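Enoyl-CoA hydratase (Thermus thermophilus, PDB 1WZ8) probably catalyses the reversible addition of water to the double bond of enoyl-CoA thioesters, as a hexameric member of the crotonase family. Local coordinates at residues V202-R205 against L206-P210. Residues are numbered along the deposited sequence; the frame is centred on the assembly and turned at random.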
ATOM      1  N   VAL A 202     -12.232  32.150  -4.527  1.00 11.98           N
ATOM      2  CA  VAL A 202     -11.340  31.009  -4.682  1.00 12.50           C
ATOM      3  C   VAL A 202     -11.676  30.278  -5.979  1.00 12.10           C
ATOM      4  O   VAL A 202     -10.792  29.954  -6.775  1.00 11.27           O
ATOM      5  CB  VAL A 202     -11.480  30.033  -3.486  1.00 11.02           C
ATOM      6  CG1 VAL A 202     -10.654  28.777  -3.734  1.00 12.14           C
ATOM      7  CG2 VAL A 202     -11.014  30.716  -2.204  1.00 12.98           C
ATOM      8  N   ALA A 203     -12.963  30.026  -6.192  1.00 13.63           N
ATOM      9  CA  ALA A 203     -13.402  29.326  -7.394  1.00 14.35           C
ATOM     10  C   ALA A 203     -13.007  30.097  -8.645  1.00 14.41           C
ATOM     11  O   ALA A 203     -12.532  29.513  -9.618  1.00 13.51           O
ATOM     12  CB  ALA A 203     -14.911  29.121  -7.361  1.00 13.89           C
ATOM     13  N   GLU A 204     -13.202  31.412  -8.624  1.00 14.26           N
ATOM     14  CA  GLU A 204     -12.855  32.220  -9.783  1.00 15.44           C
ATOM     15  C   GLU A 204     -11.361  32.115 -10.071  1.00 14.78           C
ATOM     16  O   GLU A 204     -10.966  31.948 -11.227  1.00 13.53           O
ATOM     17  CB  GLU A 204     -13.249  33.683  -9.562  1.00 19.34           C
ATOM     18  CG  GLU A 204     -13.019  34.562 -10.784  1.00 24.13           C
ATOM     19  CD  GLU A 204     -13.646  35.936 -10.647  1.00 27.18           C
ATOM     20  OE1 GLU A 204     -13.580  36.717 -11.617  1.00 31.91           O
ATOM     21  OE2 GLU A 204     -14.208  36.233  -9.573  1.00 28.97           O
ATOM     22  N   ARG A 205     -10.541  32.205  -9.023  1.00 14.11           N
ATOM     23  CA  ARG A 205      -9.088  32.108  -9.171  1.00 15.40           C
ATOM     24  C   ARG A 205      -8.701  30.778  -9.805  1.00 14.41           C
ATOM     25  O   ARG A 205      -7.801  30.722 -10.644  1.00 14.01           O
ATOM     26  CB  ARG A 205      -8.378  32.236  -7.816  1.00 17.06           C
ATOM     27  CG  ARG A 205      -8.247  33.661  -7.291  1.00 23.42           C
ATOM     28  CD  ARG A 205      -7.467  33.687  -5.974  1.00 25.87           C
ATOM     29  NE  ARG A 205      -6.077  33.258  -6.130  1.00 28.87           N
ATOM     30  CZ  ARG A 205      -5.263  32.982  -5.116  1.00 29.44           C
ATOM     31  NH1 ARG A 205      -5.695  33.086  -3.867  1.00 30.53           N
ATOM     32  NH2 ARG A 205      -4.015  32.598  -5.348  1.00 30.05           N
ATOM     33  N   LEU A 206      -9.368  29.709  -9.387  1.00 13.22           N
ATOM     34  CA  LEU A 206      -9.095  28.388  -9.936  1.00 13.76           C
ATOM     35  C   LEU A 206      -9.488  28.344 -11.410  1.00 14.31           C
ATOM     36  O   LEU A 206      -8.794  27.740 -12.224  1.00 14.46           O
ATOM     37  CB  LEU A 206      -9.866  27.324  -9.160  1.00 12.11           C
ATOM     38  CG  LEU A 206      -9.355  27.070  -7.739  1.00 11.79           C
ATOM     39  CD1 LEU A 206     -10.395  26.303  -6.945  1.00  8.21           C
ATOM     40  CD2 LEU A 206      -8.041  26.303  -7.798  1.00 12.28           C
ATOM     41  N   ALA A 207     -10.601  28.991 -11.751  1.00 14.67           N
ATOM     42  CA  ALA A 207     -11.063  29.018 -13.136  1.00 14.81           C
ATOM     43  C   ALA A 207     -10.087  29.814 -14.001  1.00 15.13           C
ATOM     44  O   ALA A 207     -10.056  29.661 -15.217  1.00 17.87           O
ATOM     45  CB  ALA A 207     -12.462  29.634 -13.218  1.00 17.12           C
ATOM     46  N   GLN A 208      -9.294  30.669 -13.370  1.00 15.99           N
ATOM     47  CA  GLN A 208      -8.315  31.468 -14.102  1.00 15.47           C
ATOM     48  C   GLN A 208      -6.977  30.748 -14.205  1.00 15.85           C
ATOM     49  O   GLN A 208      -6.059  31.216 -14.883  1.00 16.60           O
ATOM     50  CB  GLN A 208      -8.119  32.817 -13.415  1.00 19.45           C
ATOM     51  CG  GLN A 208      -9.341  33.714 -13.489  1.00 23.36           C
ATOM     52  CD  GLN A 208      -9.192  34.966 -12.651  1.00 26.07           C
ATOM     53  OE1 GLN A 208     -10.064  35.839 -12.654  1.00 30.76           O
ATOM     54  NE2 GLN A 208      -8.087  35.061 -11.923  1.00 24.72           N
ATOM     55  N   GLY A 209      -6.869  29.611 -13.528  1.00 14.42           N
ATOM     56  CA  GLY A 209      -5.632  28.855 -13.562  1.00 12.24           C
ATOM     57  C   GLY A 209      -5.539  27.964 -14.786  1.00 13.34           C
ATOM     58  O   GLY A 209      -6.460  27.932 -15.607  1.00 12.63           O
ATOM     59  N   PRO A 210      -4.429  27.225 -14.941  1.00 12.92           N
ATOM     60  CA  PRO A 210      -4.206  26.321 -16.077  1.00 12.30           C
ATOM     61  C   PRO A 210      -5.033  25.043 -15.938  1.00 13.55           C
ATOM     62  O   PRO A 210      -4.764  24.203 -15.077  1.00 11.30           O
ATOM     63  CB  PRO A 210      -2.705  26.067 -16.015  1.00 13.44           C
ATOM     64  CG  PRO A 210      -2.435  26.075 -14.554  1.00 12.91           C
ATOM     65  CD  PRO A 210      -3.259  27.246 -14.045  1.00 14.90           C
TER
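The amide N of Gln208 is shared by two carbonyls of the preceding turn, Glu204 O at 3.0 Å and Arg205 O at 3.1 Å. Both bonds are weak and bent, the N-H...O angle to Glu204 O being 127°. One and two residues earlier the pattern is regular: Ala207 N reaches Ala203 O at 2.9 Å and Leu206 N bonds to Val202 O, each donor using the carbonyl four residues back. The forked donor at Gln208 lies where the chain runs from helix 195-207, which follows the outermost strand 188-190 of the crotonase-fold sheet, into the loop; Pro210 then occupies the N-cap position, right before helix 211-226. On one flank Val202 and Leu206 lie side by side, CG1 of Val202 4.1 Å from CD1 of Leu206, and both also touch Val108 of strand 107-111 and Leu171 of a second subunit. With CG beside its own backbone N (chi1 -68°), Gln208 turns back along the helix, bringing OE1 to 3.7 Å from Glu204 CG; the amide and carboxylate planes stand 73° apart. The guanidinium of Arg205 reaches Glu173 of the second subunit, with NH1 to OE1 as the salt bridge, while Arg56 donates hydrogen bonds to the carbonyl oxygens of Ala207 and Gly209.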